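Local coordinates for protein fimbrium subunit Fim1C (Bacteroides vulgatus, PDB 4QB7) that is probably part of the tip of fimbriae, the cell-surface filaments that mediate adhesion and biofilm formation, at residues D88-F93 against I148-N153; F43-S48 against T59-M64; I14-Y19 against V160-S165. All blocks are in the same frame, centred on the assembly; numbering follows the deposited sequence.

Interaction 1 of 3, residues D88-F93 against I148-N153; sequences DKKITF and IQDQTN. With SO4 (sulfate ion), chain I; SO4 (sulfate ion), chain L.
Ile91 and Gln151 form a single antiparallel, hydrogen-bonded bridge, by which the irregular segment 148-153 is laid against the start of strand 90-97 in the fimbrillin fold. Both of its bonds are backbone bonds: Ile91 N to Gln151 O at 2.9 Å, and Gln151 N to Ile91 O. One residue on, a side chain takes over. Thr92 holds OG1 beside its own backbone N (chi1 -77°), and this hydroxyl accepts the N-H of Asp150 at 2.9 Å in a nearly straight bond (169° at the hydrogen). A water also links the two segments here, donating to Asp150 OD1 and hydrogen-bonding to Thr92 OG1, 2.9 Å from each. Farther along, Phe93 N donates to Ile148 O at 2.9 Å. The same oxygen meets the edge of the Phe93 ring, while CD1 of Ile148 packs on Phe93 CB at 3.8 Å.

The methylenes of Lys90 pass over the loop, with CD against Asp150 CB (3.7 Å). The extended chain carries NZ beyond the carboxylate to a sulfate ion, probably from the crystallisation liquor, and to Ser49 O.

In the next shell, Phe93 packs on Val160 and Phe162 of strand 159-178. The backbone N of Trp52, on helix 52-55, bonds to Asp150 OD1 and so helps to place that carboxylate.

Interaction 2 of 3, residues F43-S48 against T59-M64; sequences FAYQTS and TTPNFM. With SO4 (sulfate ion), chain D.
Ala44 and Met64 form an antiparallel hydrogen-bonded pair, and the backbone bonds here define a classic beta bulge: Phe63 and Met64 both face Ala44. Ala44 O accepts two N-H groups, from Phe63 at 2.9 Å and from Met64 at 3.1 Å, both approaching from the same face of its carbonyl plane. Ala44 N donates in return to Met64 O.

A second set of polar bonds comes from a side chain that behaves like a piece of strand. Asn62 has CG set between its own N and carbonyl carbon (chi1 59°), which turns the amide toward Gln46. OD1 accepts Gln46 N at 2.7 Å, and ND2 donates to Gln46 O at 3.0 Å. Each bond lies in a carbonyl plane and on a lone pair, so the two together fix the rotation of the amide. ND2 also reaches a sulfate ion, probably from the crystallisation liquor, which is held as well by N and OG1 of Thr60.

The apolar contacts centre on Pro61, the middle residue of an inverse gamma turn. Its CA sits over the face of the Tyr45 ring, 3.7 Å from the centroid, in a CH-pi contact, while CD packs on Tyr45 CE2 and CB comes to the edge of the Phe43 ring. On the Ala44 side, CB of the alanine meets CB of Met64, a selenomethionine, at 3.5 Å and the edge of the Phe63 ring at CD2.

Strand 90-97 pairs with the other side of strand 40-47, Ile91 and Phe93 packing on Ala44. Helix 52-55 packs against both segments, with the Trp52 ring edge-to-face with Tyr45 and Glu55 O hydrogen-bonded to Thr59 OG1.

Interaction 3 of 3, residues I14-Y19 against V160-S165; sequences IGLDVY and VQFKFS. With SO4 (sulfate ion), chain M.
Tyr19 throws its ring out opposite its own backbone N (chi1 169°), and Lys163, bent at chi2 (141°), folds its chain across one face of that ring. CE lies over the ring centre, 4.1 Å from the centroid, in a CH-pi contact; NZ follows at 4.5 Å from the centroid as an off-centre cation-pi partner. At the ring edge stands Gln161 NE2, which also makes weak bonds to Asp17 OD2 and to a sulfate ion. With a serine in place of Tyr19, the Lys163 chain would probably lose the surface it lies on and be set free to turn.

The backbones form a parallel pair, strand 15-18 against strand 159-178, in the fimbrillin sheet. Val160 N donates to Gly15 O, Phe162 N to Asp17 O at 2.8 Å, and Tyr19 N to Phe162 O at 2.8 Å. Strand 15-18 falls in the predicted propeptide; in pilins of this superfamily, removal of the N-terminal strand is thought to open a groove for a partner's strand. On the face that carries Leu16, Val18 and Phe162, Leu16 CD2 meets the Phe162 ring edge at CE2 (3.9 Å), and Val18 CG1 touches the edge of Phe164 at CD2 (3.7 Å).

All three contacts reach one mixed sheet. Interactions 1 and 2 lie about 9 Å apart between centres and meet where strands 90-97 and 40-47 pair: Thr92 O lies 2.8 Å from Tyr45 N, and Lys90 O 2.9 Å from Thr47 N, both probable hydrogen bonds. Interaction 3, about 14 Å from interaction 1 between centres, joins it through apolar packing, with Phe93 CE1 3.6 Å from Val160 CG2. Interactions 2 and 3 are about 17 Å apart between centres and still meet, Phe63 CE2 lying 3.5 Å from Ile14 CD1. Along the chain, interaction 3 encloses the other two, which follow each other in series.

Interaction 1 of 3, residues D88-F93 against I148-N153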
loop_
_atom_site.group_PDB
_atom_site.type_symbol
_atom_site.label_atom_id
_atom_site.label_comp_id
_atom_site.label_asym_id
_atom_site.label_seq_id
_atom_site.Cartn_x
_atom_site.Cartn_y
_atom_site.Cartn_z
ATOM N N ASP A 88 -21.621 13.950 -30.537
ATOM C CA ASP A 88 -20.882 12.690 -30.543
ATOM C C ASP A 88 -19.518 12.759 -29.842
ATOM O O ASP A 88 -18.701 11.832 -29.967
ATOM C CB ASP A 88 -20.724 12.172 -31.978
ATOM C CG ASP A 88 -20.200 13.147 -33.027
ATOM O OD1 ASP A 88 -19.532 14.149 -32.650
ATOM O OD2 ASP A 88 -20.408 12.885 -34.219
ATOM N N LYS A 89 -19.309 13.828 -29.050
ATOM C CA LYS A 89 -18.120 14.030 -28.241
ATOM C C LYS A 89 -18.014 12.924 -27.196
ATOM O O LYS A 89 -19.037 12.396 -26.733
ATOM C CB LYS A 89 -18.160 15.409 -27.572
ATOM C CG LYS A 89 -17.697 16.518 -28.486
ATOM C CD LYS A 89 -17.329 17.772 -27.710
ATOM C CE LYS A 89 -18.361 18.865 -27.791
ATOM N NZ LYS A 89 -19.572 18.525 -26.996
ATOM N N LYS A 90 -16.776 12.577 -26.836
ATOM C CA LYS A 90 -16.448 11.518 -25.882
ATOM C C LYS A 90 -15.824 12.098 -24.617
ATOM O O LYS A 90 -15.260 13.200 -24.666
ATOM C CB LYS A 90 -15.494 10.502 -26.539
ATOM C CG LYS A 90 -16.172 9.690 -27.653
ATOM C CD LYS A 90 -15.247 8.704 -28.362
ATOM C CE LYS A 90 -16.054 7.996 -29.415
ATOM N NZ LYS A 90 -15.238 7.215 -30.374
ATOM N N ILE A 91 -15.953 11.378 -23.476
ATOM C CA ILE A 91 -15.326 11.787 -22.204
ATOM C C ILE A 91 -14.503 10.630 -21.653
ATOM O O ILE A 91 -14.990 9.502 -21.560
ATOM C CB ILE A 91 -16.317 12.342 -21.129
ATOM C CG1 ILE A 91 -17.229 13.461 -21.701
ATOM C CG2 ILE A 91 -15.547 12.868 -19.900
ATOM C CD1 ILE A 91 -18.448 13.638 -20.843
ATOM N N THR A 92 -13.238 10.916 -21.321
ATOM C CA THR A 92 -12.312 9.959 -20.744
ATOM C C THR A 92 -12.145 10.305 -19.268
ATOM O O THR A 92 -11.873 11.459 -18.903
ATOM C CB THR A 92 -10.989 9.914 -21.527
ATOM O OG1 THR A 92 -11.231 9.180 -22.711
ATOM C CG2 THR A 92 -9.879 9.191 -20.771
ATOM N N PHE A 93 -12.304 9.281 -18.426
ATOM C CA PHE A 93 -12.226 9.412 -16.986
ATOM C C PHE A 93 -11.012 8.695 -16.431
ATOM O O PHE A 93 -10.517 7.729 -17.018
ATOM C CB PHE A 93 -13.517 8.866 -16.336
ATOM C CG PHE A 93 -14.784 9.570 -16.776
ATOM C CD1 PHE A 93 -15.458 9.172 -17.927
ATOM C CD2 PHE A 93 -15.302 10.634 -16.041
ATOM C CE1 PHE A 93 -16.612 9.845 -18.350
ATOM C CE2 PHE A 93 -16.457 11.300 -16.461
ATOM C CZ PHE A 93 -17.116 10.890 -17.604
ATOM N N ILE A 148 -13.363 3.119 -18.976
ATOM C CA ILE A 148 -13.892 4.417 -18.545
ATOM C C ILE A 148 -13.297 5.531 -19.441
ATOM O O ILE A 148 -13.446 6.713 -19.143
ATOM C CB ILE A 148 -13.792 4.723 -17.037
ATOM C CG1 ILE A 148 -12.340 4.695 -16.503
ATOM C CG2 ILE A 148 -14.735 3.809 -16.265
ATOM C CD1 ILE A 148 -12.141 5.467 -15.198
ATOM N N GLN A 149 -12.680 5.133 -20.568
ATOM C CA GLN A 149 -12.154 6.010 -21.613
ATOM C C GLN A 149 -13.098 6.002 -22.800
ATOM O O GLN A 149 -13.764 4.985 -23.063
ATOM C CB GLN A 149 -10.759 5.579 -22.060
ATOM C CG GLN A 149 -9.805 5.466 -20.909
ATOM C CD GLN A 149 -8.414 5.064 -21.315
ATOM O OE1 GLN A 149 -8.132 4.742 -22.477
ATOM N NE2 GLN A 149 -7.520 5.060 -20.337
ATOM N N ASP A 150 -13.169 7.137 -23.520
ATOM C CA ASP A 150 -14.027 7.321 -24.711
ATOM C C ASP A 150 -15.487 6.966 -24.414
ATOM O O ASP A 150 -16.118 6.193 -25.144
ATOM C CB ASP A 150 -13.504 6.505 -25.907
ATOM C CG ASP A 150 -12.183 6.969 -26.460
ATOM O OD1 ASP A 150 -11.859 8.180 -26.307
ATOM O OD2 ASP A 150 -11.487 6.142 -27.071
ATOM N N GLN A 151 -16.014 7.535 -23.329
ATOM C CA GLN A 151 -17.387 7.268 -22.910
ATOM C C GLN A 151 -18.368 8.258 -23.506
ATOM O O GLN A 151 -18.068 9.447 -23.661
ATOM C CB GLN A 151 -17.496 7.290 -21.378
ATOM C CG GLN A 151 -16.603 6.252 -20.689
ATOM C CD GLN A 151 -17.115 4.844 -20.893
ATOM O OE1 GLN A 151 -16.598 4.074 -21.711
ATOM N NE2 GLN A 151 -18.135 4.466 -20.136
ATOM N N THR A 152 -19.531 7.737 -23.878
ATOM C CA THR A 152 -20.689 8.503 -24.329
ATOM C C THR A 152 -21.849 8.102 -23.415
ATOM O O THR A 152 -21.713 7.190 -22.597
ATOM C CB THR A 152 -21.010 8.301 -25.811
ATOM O OG1 THR A 152 -21.588 7.009 -26.035
ATOM C CG2 THR A 152 -19.832 8.580 -26.724
ATOM N N ASN A 153 -22.991 8.740 -23.587
ATOM C CA ASN A 153 -24.201 8.442 -22.841
ATOM C C ASN A 153 -24.643 6.986 -23.071
ATOM O O ASN A 153 -25.332 6.425 -22.233
ATOM C CB ASN A 153 -25.291 9.420 -23.299
ATOM C CG ASN A 153 -26.660 9.185 -22.716
ATOM O OD1 ASN A 153 -26.857 9.103 -21.489
ATOM N ND2 ASN A 153 -27.636 9.052 -23.600
HETATM S S SO4 I . -12.278 5.320 -30.869
HETATM O O1 SO4 I . -12.556 4.297 -29.851
HETATM O O2 SO4 I . -10.906 5.201 -31.355
HETATM O O3 SO4 I . -13.174 5.112 -32.002
HETATM O O4 SO4 I . -12.503 6.633 -30.262
HETATM S S SO4 L . -22.874 19.727 -25.275
HETATM O O1 SO4 L . -23.653 19.081 -24.206
HETATM O O2 SO4 L . -21.474 19.312 -25.186
HETATM O O3 SO4 L . -23.420 19.348 -26.586
HETATM O O4 SO4 L . -22.953 21.178 -25.093
HETATM O O HOH W 1 -12.401 10.681 -24.940
HETATM O O HOH W 2 -9.026 5.388 -17.770
#

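Interaction 2 of 3, residues F43-S48 against T59-M64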
loop_
_atom_site.group_PDB
_atom_site.type_symbol
_atom_site.label_atom_id
_atom_site.label_comp_id
_atom_site.label_asym_id
_atom_site.label_seq_id
_atom_site.Cartn_x
_atom_site.Cartn_y
_atom_site.Cartn_z
ATOM N N PHE A 43 -10.901 12.860 -12.679
ATOM C CA PHE A 43 -10.375 13.630 -13.798
ATOM C C PHE A 43 -11.202 13.249 -14.990
ATOM O O PHE A 43 -11.461 12.064 -15.179
ATOM C CB PHE A 43 -8.904 13.341 -14.072
ATOM C CG PHE A 43 -7.922 13.769 -13.013
ATOM C CD1 PHE A 43 -7.557 12.898 -11.986
ATOM C CD2 PHE A 43 -7.260 14.987 -13.111
ATOM C CE1 PHE A 43 -6.585 13.266 -11.042
ATOM C CE2 PHE A 43 -6.309 15.367 -12.160
ATOM C CZ PHE A 43 -5.973 14.505 -11.135
ATOM N N ALA A 44 -11.661 14.218 -15.780
ATOM C CA ALA A 44 -12.427 13.926 -16.981
ATOM C C ALA A 44 -11.985 14.843 -18.111
ATOM O O ALA A 44 -11.879 16.056 -17.944
ATOM C CB ALA A 44 -13.913 14.037 -16.720
ATOM N N TYR A 45 -11.689 14.232 -19.260
ATOM C CA TYR A 45 -11.183 14.878 -20.466
ATOM C C TYR A 45 -12.167 14.705 -21.613
ATOM O O TYR A 45 -12.381 13.597 -22.110
ATOM C CB TYR A 45 -9.823 14.247 -20.846
ATOM C CG TYR A 45 -8.715 14.361 -19.819
ATOM C CD1 TYR A 45 -8.750 13.623 -18.636
ATOM C CD2 TYR A 45 -7.569 15.095 -20.086
ATOM C CE1 TYR A 45 -7.711 13.689 -17.703
ATOM C CE2 TYR A 45 -6.510 15.141 -19.174
ATOM C CZ TYR A 45 -6.609 14.474 -17.966
ATOM O OH TYR A 45 -5.586 14.545 -17.059
ATOM N N GLN A 46 -12.773 15.791 -22.030
ATOM C CA GLN A 46 -13.690 15.758 -23.164
ATOM C C GLN A 46 -12.905 15.926 -24.490
ATOM O O GLN A 46 -12.126 16.875 -24.648
ATOM C CB GLN A 46 -14.786 16.821 -23.029
ATOM C CG GLN A 46 -15.864 16.659 -24.078
ATOM C CD GLN A 46 -16.871 17.747 -23.987
ATOM O OE1 GLN A 46 -18.039 17.511 -23.691
ATOM N NE2 GLN A 46 -16.432 18.969 -24.227
ATOM N N THR A 47 -13.096 14.965 -25.408
ATOM C CA THR A 47 -12.485 14.937 -26.732
ATOM C C THR A 47 -13.596 14.920 -27.781
ATOM O O THR A 47 -14.780 14.783 -27.453
ATOM C CB THR A 47 -11.561 13.692 -26.922
ATOM O OG1 THR A 47 -12.350 12.532 -27.203
ATOM C CG2 THR A 47 -10.586 13.444 -25.773
ATOM N N SER A 48 -13.213 14.954 -29.049
ATOM C CA SER A 48 -14.167 14.755 -30.130
ATOM C C SER A 48 -14.407 13.232 -30.270
ATOM O O SER A 48 -13.781 12.439 -29.562
ATOM C CB SER A 48 -13.625 15.348 -31.429
ATOM O OG SER A 48 -12.662 14.507 -32.044
ATOM N N THR A 59 -4.858 17.525 -24.956
ATOM C CA THR A 59 -6.090 17.633 -24.164
ATOM C C THR A 59 -5.744 17.767 -22.678
ATOM O O THR A 59 -4.927 16.995 -22.157
ATOM C CB THR A 59 -7.036 16.441 -24.397
ATOM O OG1 THR A 59 -7.236 16.277 -25.792
ATOM C CG2 THR A 59 -8.403 16.636 -23.742
ATOM N N THR A 60 -6.386 18.742 -22.000
ATOM C CA THR A 60 -6.227 18.998 -20.563
ATOM C C THR A 60 -7.461 18.450 -19.816
ATOM O O THR A 60 -8.482 18.238 -20.479
ATOM C CB THR A 60 -6.015 20.519 -20.284
ATOM O OG1 THR A 60 -7.221 21.262 -20.496
ATOM C CG2 THR A 60 -4.845 21.114 -21.047
ATOM N N PRO A 61 -7.434 18.242 -18.461
ATOM C CA PRO A 61 -8.657 17.767 -17.759
ATOM C C PRO A 61 -9.724 18.859 -17.782
ATOM O O PRO A 61 -10.005 19.538 -16.795
ATOM C CB PRO A 61 -8.155 17.447 -16.346
ATOM C CG PRO A 61 -6.965 18.286 -16.173
ATOM C CD PRO A 61 -6.315 18.435 -17.512
ATOM N N ASN A 62 -10.286 19.049 -18.963
ATOM C CA ASN A 62 -11.203 20.142 -19.297
ATOM C C ASN A 62 -12.647 19.935 -18.859
ATOM O O ASN A 62 -13.447 20.852 -19.006
ATOM C CB ASN A 62 -11.169 20.353 -20.803
ATOM C CG ASN A 62 -11.569 19.131 -21.607
ATOM O OD1 ASN A 62 -12.360 18.302 -21.175
ATOM N ND2 ASN A 62 -11.066 19.007 -22.817
ATOM N N PHE A 63 -13.005 18.739 -18.380
ATOM C CA PHE A 63 -14.385 18.405 -18.019
ATOM C C PHE A 63 -14.562 18.252 -16.516
ATOM O O PHE A 63 -15.577 18.665 -15.981
ATOM C CB PHE A 63 -14.800 17.124 -18.745
ATOM C CG PHE A 63 -16.284 16.910 -18.759
ATOM C CD1 PHE A 63 -17.100 17.634 -19.627
ATOM C CD2 PHE A 63 -16.878 15.994 -17.897
ATOM C CE1 PHE A 63 -18.478 17.448 -19.622
ATOM C CE2 PHE A 63 -18.257 15.804 -17.901
ATOM C CZ PHE A 63 -19.046 16.540 -18.748
HETATM N N MSE A 64 -13.598 17.619 -15.838
HETATM C CA MSE A 64 -13.602 17.459 -14.384
HETATM C C MSE A 64 -12.162 17.521 -13.936
HETATM O O MSE A 64 -11.325 16.871 -14.551
HETATM C CB MSE A 64 -14.269 16.125 -13.932
HETATM C CG MSE A 64 -15.801 16.094 -14.023
HETATM SE SE MSE A 64 -16.495 14.433 -13.301
HETATM C CE MSE A 64 -18.329 14.650 -13.677
HETATM S S SO4 D . -8.425 21.493 -24.005
HETATM O O1 SO4 D . -8.340 20.056 -24.042
HETATM O O2 SO4 D . -7.571 22.008 -25.059
HETATM O O3 SO4 D . -9.812 21.901 -24.232
HETATM O O4 SO4 D . -7.986 22.055 -22.746
HETATM O O HOH W 3 -9.803 17.054 -27.210
#

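Interaction 3 of 3, residues I14-Y19 against V160-S165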
loop_
_atom_site.group_PDB
_atom_site.type_symbol
_atom_site.label_atom_id
_atom_site.label_comp_id
_atom_site.label_asym_id
_atom_site.label_seq_id
_atom_site.Cartn_x
_atom_site.Cartn_y
_atom_site.Cartn_z
ATOM N N ILE A 14 -24.563 12.523 -15.695
ATOM C CA ILE A 14 -23.520 11.527 -15.540
ATOM C C ILE A 14 -23.674 10.873 -14.190
ATOM O O ILE A 14 -23.646 11.549 -13.163
ATOM C CB ILE A 14 -22.116 12.164 -15.759
ATOM C CG1 ILE A 14 -22.028 12.728 -17.195
ATOM C CG2 ILE A 14 -20.975 11.156 -15.468
ATOM C CD1 ILE A 14 -21.001 13.668 -17.443
ATOM N N GLY A 15 -23.889 9.567 -14.221
ATOM C CA GLY A 15 -24.033 8.755 -13.030
ATOM C C GLY A 15 -22.699 8.166 -12.644
ATOM O O GLY A 15 -21.812 8.004 -13.502
ATOM N N LEU A 16 -22.534 7.880 -11.336
ATOM C CA LEU A 16 -21.304 7.290 -10.828
ATOM C C LEU A 16 -21.590 5.985 -10.164
ATOM O O LEU A 16 -22.593 5.847 -9.475
ATOM C CB LEU A 16 -20.550 8.196 -9.823
ATOM C CG LEU A 16 -20.250 9.635 -10.187
ATOM C CD1 LEU A 16 -19.525 10.303 -9.059
ATOM C CD2 LEU A 16 -19.449 9.731 -11.465
ATOM N N ASP A 17 -20.654 5.058 -10.289
ATOM C CA ASP A 17 -20.695 3.765 -9.636
ATOM C C ASP A 17 -19.277 3.319 -9.383
ATOM O O ASP A 17 -18.381 3.677 -10.131
ATOM C CB ASP A 17 -21.468 2.740 -10.486
ATOM C CG ASP A 17 -21.637 1.381 -9.830
ATOM O OD1 ASP A 17 -21.836 1.338 -8.578
ATOM O OD2 ASP A 17 -21.601 0.363 -10.563
ATOM N N VAL A 18 -19.065 2.583 -8.307
ATOM C CA VAL A 18 -17.768 2.023 -7.938
ATOM C C VAL A 18 -17.987 0.533 -7.808
ATOM O O VAL A 18 -18.914 0.097 -7.119
ATOM C CB VAL A 18 -17.138 2.663 -6.688
ATOM C CG1 VAL A 18 -15.794 2.029 -6.353
ATOM C CG2 VAL A 18 -16.991 4.163 -6.863
ATOM N N TYR A 19 -17.198 -0.230 -8.561
ATOM C CA TYR A 19 -17.265 -1.675 -8.633
ATOM C C TYR A 19 -16.836 -2.267 -7.307
ATOM O O TYR A 19 -15.875 -1.793 -6.706
ATOM C CB TYR A 19 -16.398 -2.172 -9.794
ATOM C CG TYR A 19 -16.149 -3.660 -9.835
ATOM C CD1 TYR A 19 -15.112 -4.232 -9.103
ATOM C CD2 TYR A 19 -16.884 -4.486 -10.684
ATOM C CE1 TYR A 19 -14.859 -5.602 -9.154
ATOM C CE2 TYR A 19 -16.625 -5.856 -10.762
ATOM C CZ TYR A 19 -15.611 -6.411 -9.993
ATOM O OH TYR A 19 -15.350 -7.762 -10.038
ATOM N N VAL A 160 -20.684 5.974 -15.145
ATOM C CA VAL A 160 -19.256 5.709 -15.187
ATOM C C VAL A 160 -18.968 4.740 -14.051
ATOM O O VAL A 160 -19.167 5.085 -12.886
ATOM C CB VAL A 160 -18.377 7.001 -15.135
ATOM C CG1 VAL A 160 -16.918 6.667 -15.373
ATOM C CG2 VAL A 160 -18.853 8.026 -16.161
ATOM N N GLN A 161 -18.574 3.505 -14.382
ATOM C CA GLN A 161 -18.252 2.541 -13.339
ATOM C C GLN A 161 -16.745 2.498 -13.106
ATOM O O GLN A 161 -15.995 2.006 -13.957
ATOM C CB GLN A 161 -18.777 1.136 -13.648
ATOM C CG GLN A 161 -18.572 0.225 -12.432
ATOM C CD GLN A 161 -18.746 -1.241 -12.683
ATOM O OE1 GLN A 161 -18.208 -1.807 -13.641
ATOM N NE2 GLN A 161 -19.424 -1.903 -11.759
ATOM N N PHE A 162 -16.313 2.972 -11.930
ATOM C CA PHE A 162 -14.919 2.967 -11.551
ATOM C C PHE A 162 -14.582 1.628 -10.925
ATOM O O PHE A 162 -15.420 1.008 -10.283
ATOM C CB PHE A 162 -14.601 4.136 -10.608
ATOM C CG PHE A 162 -14.869 5.493 -11.216
ATOM C CD1 PHE A 162 -13.923 6.108 -12.032
ATOM C CD2 PHE A 162 -16.077 6.154 -10.982
ATOM C CE1 PHE A 162 -14.188 7.348 -12.627
ATOM C CE2 PHE A 162 -16.342 7.397 -11.574
ATOM C CZ PHE A 162 -15.398 7.984 -12.398
ATOM N N LYS A 163 -13.359 1.178 -11.156
ATOM C CA LYS A 163 -12.761 -0.080 -10.724
ATOM C C LYS A 163 -11.389 0.312 -10.226
ATOM O O LYS A 163 -10.534 0.664 -11.031
ATOM C CB LYS A 163 -12.704 -1.018 -11.947
ATOM C CG LYS A 163 -12.924 -2.505 -11.738
ATOM C CD LYS A 163 -13.766 -2.968 -12.933
ATOM C CE LYS A 163 -13.667 -4.428 -13.306
ATOM N NZ LYS A 163 -14.754 -4.798 -14.270
ATOM N N PHE A 164 -11.216 0.397 -8.906
ATOM C CA PHE A 164 -9.973 0.844 -8.300
ATOM C C PHE A 164 -8.972 -0.280 -8.103
ATOM O O PHE A 164 -9.335 -1.369 -7.653
ATOM C CB PHE A 164 -10.267 1.516 -6.961
ATOM C CG PHE A 164 -10.933 2.856 -7.143
ATOM C CD1 PHE A 164 -10.200 3.964 -7.563
ATOM C CD2 PHE A 164 -12.287 3.020 -6.871
ATOM C CE1 PHE A 164 -10.814 5.205 -7.727
ATOM C CE2 PHE A 164 -12.906 4.261 -7.062
ATOM C CZ PHE A 164 -12.163 5.348 -7.473
ATOM N N SER A 165 -7.700 -0.010 -8.435
ATOM C CA SER A 165 -6.613 -0.976 -8.252
ATOM C C SER A 165 -5.624 -0.453 -7.244
ATOM O O SER A 165 -5.409 0.753 -7.183
ATOM C CB SER A 165 -5.910 -1.241 -9.579
ATOM O OG SER A 165 -6.612 -2.203 -10.345
HETATM S S SO4 M . -20.707 -5.566 -12.028
HETATM O O1 SO4 M . -21.330 -6.854 -11.706
HETATM O O2 SO4 M . -19.705 -5.737 -13.091
HETATM O O3 SO4 M . -21.733 -4.626 -12.483
HETATM O O4 SO4 M . -20.072 -5.044 -10.818
HETATM O O HOH W 4 -13.308 -0.987 -7.135
#